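Local coordinates for protein alcohol dehydrogenase (Escherichia coli, PDB 5VM2) that is of unknown specificity but probably acts as a zinc-containing, NAD(H)- or NADP(H)-dependent dehydrogenase, and is involved in membrane biogenesis, at residues A[195-206]-A[214-225]. Residues are numbered along the deposited sequence; the frame is centred on the assembly and turned at random.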
ATOM      1  N   GLU A 195      -4.563 -10.866  19.871  1.00 31.49           N
ATOM      2  CA  GLU A 195      -5.364  -9.804  20.481  1.00 34.31           C
ATOM      3  C   GLU A 195      -5.083  -8.530  19.697  1.00 30.81           C
ATOM      4  O   GLU A 195      -4.029  -7.908  19.865  1.00 29.31           O
ATOM      5  CB  GLU A 195      -5.042  -9.639  21.967  1.00 40.33           C
ATOM      6  CG  GLU A 195      -5.199 -10.904  22.792  1.00 48.25           C
ATOM      7  CD  GLU A 195      -6.647 -11.221  23.105  1.00 54.99           C
ATOM      8  OE1 GLU A 195      -7.439 -10.271  23.290  1.00 56.14           O
ATOM      9  OE2 GLU A 195      -6.993 -12.420  23.159  1.00 58.81           O
ATOM     10  N   ILE A 196      -6.016  -8.156  18.824  1.00 28.64           N
ATOM     11  CA  ILE A 196      -5.861  -7.016  17.930  1.00 28.79           C
ATOM     12  C   ILE A 196      -7.111  -6.160  18.035  1.00 30.14           C
ATOM     13  O   ILE A 196      -8.199  -6.607  17.660  1.00 30.41           O
ATOM     14  CB  ILE A 196      -5.649  -7.446  16.467  1.00 28.38           C
ATOM     15  CG1 ILE A 196      -4.597  -8.552  16.361  1.00 32.33           C
ATOM     16  CG2 ILE A 196      -5.258  -6.253  15.622  1.00 26.76           C
ATOM     17  CD1 ILE A 196      -4.413  -9.064  14.939  1.00 33.23           C
ATOM     18  N   ALA A 197      -6.952  -4.929  18.505  1.00 30.78           N
ATOM     19  CA  ALA A 197      -8.031  -3.952  18.514  1.00 31.42           C
ATOM     20  C   ALA A 197      -7.850  -3.006  17.335  1.00 30.09           C
ATOM     21  O   ALA A 197      -6.729  -2.587  17.034  1.00 31.10           O
ATOM     22  CB  ALA A 197      -8.055  -3.166  19.827  1.00 29.14           C
ATOM     23  N   VAL A 198      -8.948  -2.695  16.652  1.00 29.77           N
ATOM     24  CA  VAL A 198      -8.926  -1.818  15.485  1.00 28.63           C
ATOM     25  C   VAL A 198      -9.886  -0.662  15.730  1.00 28.66           C
ATOM     26  O   VAL A 198     -11.047  -0.880  16.096  1.00 28.34           O
ATOM     27  CB  VAL A 198      -9.298  -2.572  14.196  1.00 29.89           C
ATOM     28  CG1 VAL A 198      -9.397  -1.602  13.030  1.00 30.39           C
ATOM     29  CG2 VAL A 198      -8.278  -3.664  13.905  1.00 32.49           C
ATOM     30  N   VAL A 199      -9.400   0.557  15.514  1.00 29.01           N
ATOM     31  CA  VAL A 199     -10.127   1.786  15.807  1.00 30.15           C
ATOM     32  C   VAL A 199     -10.350   2.540  14.505  1.00 30.90           C
ATOM     33  O   VAL A 199      -9.401   2.764  13.744  1.00 29.92           O
ATOM     34  CB  VAL A 199      -9.356   2.669  16.806  1.00 30.36           C
ATOM     35  CG1 VAL A 199     -10.147   3.922  17.136  1.00 31.62           C
ATOM     36  CG2 VAL A 199      -9.011   1.884  18.067  1.00 31.26           C
ATOM     37  N   ASP A 200     -11.593   2.945  14.258  1.00 31.64           N
ATOM     38  CA  ASP A 200     -11.900   3.850  13.157  1.00 32.99           C
ATOM     39  C   ASP A 200     -13.164   4.622  13.521  1.00 35.20           C
ATOM     40  O   ASP A 200     -13.649   4.551  14.654  1.00 36.96           O
ATOM     41  CB  ASP A 200     -12.045   3.090  11.832  1.00 34.69           C
ATOM     42  CG  ASP A 200     -12.053   4.018  10.629  1.00 41.54           C
ATOM     43  OD1 ASP A 200     -11.145   3.907   9.778  1.00 43.66           O
ATOM     44  OD2 ASP A 200     -12.960   4.870  10.543  1.00 44.80           O
ATOM     45  N   VAL A 201     -13.718   5.351  12.554  1.00 35.33           N
ATOM     46  CA  VAL A 201     -14.908   6.163  12.774  1.00 35.23           C
ATOM     47  C   VAL A 201     -16.044   5.806  11.829  1.00 37.69           C
ATOM     48  O   VAL A 201     -17.119   6.401  11.925  1.00 39.43           O
ATOM     49  CB  VAL A 201     -14.590   7.670  12.674  1.00 41.22           C
ATOM     50  CG1 VAL A 201     -13.673   8.096  13.808  1.00 41.23           C
ATOM     51  CG2 VAL A 201     -13.980   8.005  11.311  1.00 41.24           C
ATOM     52  N   LEU A 202     -15.846   4.852  10.922  1.00 38.24           N
ATOM     53  CA  LEU A 202     -16.862   4.470   9.947  1.00 42.56           C
ATOM     54  C   LEU A 202     -17.266   3.023  10.202  1.00 42.72           C
ATOM     55  O   LEU A 202     -16.414   2.126  10.217  1.00 38.71           O
ATOM     56  CB  LEU A 202     -16.347   4.662   8.522  1.00 44.89           C
ATOM     57  CG  LEU A 202     -16.191   6.128   8.108  1.00 49.15           C
ATOM     58  CD1 LEU A 202     -15.425   6.254   6.800  1.00 50.93           C
ATOM     59  CD2 LEU A 202     -17.549   6.813   8.006  1.00 53.93           C
ATOM     60  N   GLU A 203     -18.567   2.799  10.398  1.00 47.71           N
ATOM     61  CA  GLU A 203     -19.038   1.468  10.772  0.54 48.23           C
ATOM     62  C   GLU A 203     -18.767   0.444   9.678  1.00 47.12           C
ATOM     63  O   GLU A 203     -18.561  -0.739   9.976  1.00 45.66           O
ATOM     64  CB  GLU A 203     -20.530   1.508  11.107  0.54 52.55           C
ATOM     65  CG  GLU A 203     -20.842   2.005  12.517  0.54 53.18           C
ATOM     66  CD  GLU A 203     -20.257   1.118  13.606  0.54 51.52           C
ATOM     67  OE1 GLU A 203     -20.096  -0.097  13.364  0.54 51.45           O
ATOM     68  OE2 GLU A 203     -19.963   1.635  14.704  0.54 50.31           O
ATOM     69  N   LYS A 204     -18.745   0.871   8.413  1.00 47.27           N
ATOM     70  CA  LYS A 204     -18.472  -0.070   7.329  1.00 48.15           C
ATOM     71  C   LYS A 204     -17.035  -0.577   7.384  1.00 44.65           C
ATOM     72  O   LYS A 204     -16.769  -1.745   7.074  1.00 42.08           O
ATOM     73  CB  LYS A 204     -18.754   0.577   5.974  1.00 52.71           C
ATOM     74  CG  LYS A 204     -20.201   1.013   5.762  1.00 61.73           C
ATOM     75  CD  LYS A 204     -21.188   0.099   6.474  1.00 65.17           C
ATOM     76  CE  LYS A 204     -22.506   0.817   6.724  1.00 69.35           C
ATOM     77  NZ  LYS A 204     -23.404   0.040   7.622  1.00 69.63           N
ATOM     78  N   ARG A 205     -16.091   0.285   7.772  1.00 42.90           N
ATOM     79  CA  ARG A 205     -14.707  -0.157   7.900  1.00 40.20           C
ATOM     80  C   ARG A 205     -14.533  -1.069   9.107  1.00 38.07           C
ATOM     81  O   ARG A 205     -13.766  -2.040   9.058  1.00 35.91           O
ATOM     82  CB  ARG A 205     -13.774   1.051   7.999  1.00 40.81           C
ATOM     83  CG  ARG A 205     -13.769   1.936   6.759  1.00 45.12           C
ATOM     84  CD  ARG A 205     -12.632   2.953   6.794  1.00 48.04           C
ATOM     85  NE  ARG A 205     -12.491   3.648   5.516  1.00 55.80           N
ATOM     86  CZ  ARG A 205     -11.553   4.553   5.256  1.00 60.62           C
ATOM     87  NH1 ARG A 205     -10.666   4.879   6.187  1.00 60.28           N
ATOM     88  NH2 ARG A 205     -11.502   5.135   4.065  1.00 64.92           N
ATOM     89  N   LEU A 206     -15.230  -0.770  10.204  1.00 36.81           N
ATOM     90  CA  LEU A 206     -15.142  -1.632  11.377  1.00 37.21           C
ATOM     91  C   LEU A 206     -15.815  -2.974  11.132  1.00 35.40           C
ATOM     92  O   LEU A 206     -15.366  -3.997  11.665  1.00 36.84           O
ATOM     93  CB  LEU A 206     -15.757  -0.942  12.592  1.00 38.88           C
ATOM     94  CG  LEU A 206     -14.973   0.281  13.075  1.00 37.65           C
ATOM     95  CD1 LEU A 206     -15.629   0.885  14.308  1.00 38.15           C
ATOM     96  CD2 LEU A 206     -13.523  -0.087  13.351  1.00 34.59           C
ATOM     97  N   ALA A 214     -10.226  -8.773  13.312  1.00 38.37           N
ATOM     98  CA  ALA A 214      -9.979  -7.941  14.483  1.00 36.45           C
ATOM     99  C   ALA A 214     -10.601  -8.582  15.718  1.00 35.00           C
ATOM    100  O   ALA A 214     -11.741  -9.050  15.676  1.00 34.60           O
ATOM    101  CB  ALA A 214     -10.552  -6.540  14.265  1.00 37.13           C
ATOM    102  N   THR A 215      -9.839  -8.624  16.814  1.00 33.88           N
ATOM    103  CA  THR A 215     -10.375  -9.150  18.070  1.00 36.75           C
ATOM    104  C   THR A 215     -11.475  -8.248  18.617  1.00 35.80           C
ATOM    105  O   THR A 215     -12.527  -8.723  19.049  1.00 36.30           O
ATOM    106  CB  THR A 215      -9.256  -9.296  19.105  1.00 37.91           C
ATOM    107  OG1 THR A 215      -8.239 -10.165  18.598  1.00 41.54           O
ATOM    108  CG2 THR A 215      -9.800  -9.863  20.409  1.00 40.76           C
ATOM    109  N   VAL A 216     -11.222  -6.942  18.653  1.00 36.96           N
ATOM    110  CA  VAL A 216     -12.185  -5.954  19.123  1.00 39.30           C
ATOM    111  C   VAL A 216     -12.159  -4.800  18.132  1.00 34.80           C
ATOM    112  O   VAL A 216     -11.106  -4.483  17.575  1.00 32.84           O
ATOM    113  CB  VAL A 216     -11.850  -5.467  20.553  1.00 43.24           C
ATOM    114  CG1 VAL A 216     -12.802  -4.365  20.998  1.00 45.51           C
ATOM    115  CG2 VAL A 216     -11.883  -6.625  21.543  1.00 45.98           C
ATOM    116  N   VAL A 217     -13.317  -4.196  17.878  1.00 34.16           N
ATOM    117  CA  VAL A 217     -13.409  -3.013  17.029  1.00 33.51           C
ATOM    118  C   VAL A 217     -13.989  -1.875  17.858  1.00 34.12           C
ATOM    119  O   VAL A 217     -14.890  -2.086  18.677  1.00 36.66           O
ATOM    120  CB  VAL A 217     -14.255  -3.274  15.765  1.00 35.73           C
ATOM    121  CG1 VAL A 217     -13.534  -4.254  14.847  1.00 34.67           C
ATOM    122  CG2 VAL A 217     -15.628  -3.807  16.138  1.00 37.89           C
ATOM    123  N   ILE A 218     -13.461  -0.673  17.653  1.00 32.87           N
ATOM    124  CA  ILE A 218     -13.778   0.474  18.492  1.00 34.09           C
ATOM    125  C   ILE A 218     -14.092   1.654  17.585  1.00 32.82           C
ATOM    126  O   ILE A 218     -13.266   2.040  16.747  1.00 30.80           O
ATOM    127  CB  ILE A 218     -12.630   0.816  19.455  1.00 32.66           C
ATOM    128  CG1 ILE A 218     -12.491  -0.274  20.523  1.00 33.09           C
ATOM    129  CG2 ILE A 218     -12.851   2.176  20.102  1.00 33.67           C
ATOM    130  CD1 ILE A 218     -11.085  -0.386  21.110  1.00 32.04           C
ATOM    131  N   ASN A 219     -15.285   2.221  17.746  1.00 32.37           N
ATOM    132  CA  ASN A 219     -15.694   3.386  16.966  1.00 32.80           C
ATOM    133  C   ASN A 219     -15.370   4.630  17.784  1.00 33.43           C
ATOM    134  O   ASN A 219     -16.106   4.990  18.708  1.00 33.93           O
ATOM    135  CB  ASN A 219     -17.174   3.301  16.615  1.00 34.72           C
ATOM    136  CG  ASN A 219     -17.631   4.445  15.724  1.00 38.00           C
ATOM    137  OD1 ASN A 219     -17.133   5.564  15.825  1.00 36.69           O
ATOM    138  ND2 ASN A 219     -18.577   4.165  14.840  1.00 36.44           N
ATOM    139  N   GLY A 220     -14.284   5.303  17.405  1.00 33.15           N
ATOM    140  CA  GLY A 220     -13.821   6.492  18.101  1.00 32.75           C
ATOM    141  C   GLY A 220     -14.768   7.672  18.049  1.00 37.01           C
ATOM    142  O   GLY A 220     -14.587   8.617  18.824  1.00 39.80           O
ATOM    143  N   ALA A 221     -15.755   7.651  17.154  1.00 36.66           N
ATOM    144  CA  ALA A 221     -16.764   8.699  17.133  1.00 41.23           C
ATOM    145  C   ALA A 221     -17.891   8.431  18.117  1.00 42.00           C
ATOM    146  O   ALA A 221     -18.472   9.378  18.657  1.00 45.08           O
ATOM    147  CB  ALA A 221     -17.338   8.859  15.722  1.00 42.85           C
ATOM    148  N   LYS A 222     -18.201   7.160  18.369  1.00 41.45           N
ATOM    149  CA  LYS A 222     -19.267   6.781  19.285  1.00 43.71           C
ATOM    150  C   LYS A 222     -18.751   6.285  20.629  1.00 43.06           C
ATOM    151  O   LYS A 222     -19.555   6.097  21.550  1.00 47.60           O
ATOM    152  CB  LYS A 222     -20.150   5.699  18.650  1.00 46.05           C
ATOM    153  CG  LYS A 222     -20.525   5.974  17.201  1.00 48.76           C
ATOM    154  CD  LYS A 222     -21.904   5.428  16.863  1.00 52.30           C
ATOM    155  CE  LYS A 222     -22.299   5.782  15.437  1.00 57.10           C
ATOM    156  NZ  LYS A 222     -23.457   6.722  15.385  1.00 63.27           N
ATOM    157  N   GLU A 223     -17.444   6.084  20.771  1.00 39.33           N
ATOM    158  CA  GLU A 223     -16.853   5.566  21.995  1.00 41.60           C
ATOM    159  C   GLU A 223     -15.624   6.385  22.370  1.00 41.09           C
ATOM    160  O   GLU A 223     -15.038   7.087  21.541  1.00 39.28           O
ATOM    161  CB  GLU A 223     -16.450   4.089  21.851  1.00 41.90           C
ATOM    162  CG  GLU A 223     -17.560   3.162  21.371  1.00 47.24           C
ATOM    163  CD  GLU A 223     -17.037   1.789  20.982  1.00 50.47           C
ATOM    164  OE1 GLU A 223     -17.090   1.437  19.783  1.00 50.43           O
ATOM    165  OE2 GLU A 223     -16.567   1.059  21.879  1.00 52.34           O
ATOM    166  N   ASP A 224     -15.239   6.282  23.640  1.00 41.72           N
ATOM    167  CA  ASP A 224     -13.989   6.861  24.130  1.00 43.64           C
ATOM    168  C   ASP A 224     -12.860   5.911  23.750  1.00 41.72           C
ATOM    169  O   ASP A 224     -12.688   4.859  24.366  1.00 42.39           O
ATOM    170  CB  ASP A 224     -14.060   7.075  25.639  1.00 47.61           C
ATOM    171  CG  ASP A 224     -12.895   7.893  26.183  1.00 49.21           C
ATOM    172  OD1 ASP A 224     -11.797   7.887  25.582  1.00 48.01           O
ATOM    173  OD2 ASP A 224     -13.079   8.534  27.239  1.00 51.35           O
ATOM    174  N   THR A 225     -12.079   6.286  22.730  1.00 39.00           N
ATOM    175  CA  THR A 225     -11.034   5.394  22.230  1.00 34.92           C
ATOM    176  C   THR A 225     -10.018   5.052  23.312  1.00 34.81           C
ATOM    177  O   THR A 225      -9.624   3.891  23.468  1.00 34.42           O
ATOM    178  CB  THR A 225     -10.323   6.019  21.027  1.00 35.68           C
ATOM    179  OG1 THR A 225     -11.283   6.418  20.041  1.00 39.21           O
ATOM    180  CG2 THR A 225      -9.328   5.028  20.412  1.00 30.63           C
TER
HETATM  181  O   HOH W   1     -19.762   6.430  12.818  1.00 50.55           O
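The amide of Asn-219 and the carboxylate of Glu-203 meet with their planes 35° apart: in the Glu-203 conformer modelled here, one of two, Asn-219 ND2 donates to Glu-203 OE2 at 2.9 Å, almost straight (170°), with the acceptor within the amide plane but the donor above the carboxylate plane. The contact closes a right-handed beta-alpha-beta crossover of the Rossmann fold, strand 195-200, helix 203-211 and strand 216-219, the last being the outermost strand of the parallel sheet. Its backbone bonds alternate in parallel fashion, from Val-216 N to Ile-196 O through to Gly-220 N to Asp-200 O.

At the other end of the same amide, OD1 receives Ala-221 N in the carbonyl plane, an Asx turn, and Lys-222 N from above that plane; these two bonds fix its rotation. Asparagine suits this place because one flat group also donates to a side chain of the helix's first turn. CG anti to the backbone N (chi1 -176°) carries the amide to Glu-203, and a water joins ND2 to Val-201 O.

Small and branched apolar side chains do most of the packing on both faces. On the helix side, Leu-206 CD1 lies 3.7 Å from Asn-219 CB, while Leu-206 and Val-217 run alongside each other in opposing directions. On the opposite face Val-199 CG1 meets Thr-225 CG2 tip to tip at 3.6 Å, and Val-199 CG2 packs against Ile-218 CB; both beta-branched residues suit extended strands.

Asp-200 supplies two acceptors at its strand's end: OD2 for Leu-202 N, an Asx turn, and OD1 for Ala-177 N of the probable GxGxxG turn. At the far end, threonine suits its place because the hydroxyl does both jobs: Thr-215 OG1 accepts from Ile-196 N (3.0 Å) and donates to Thr-194 O.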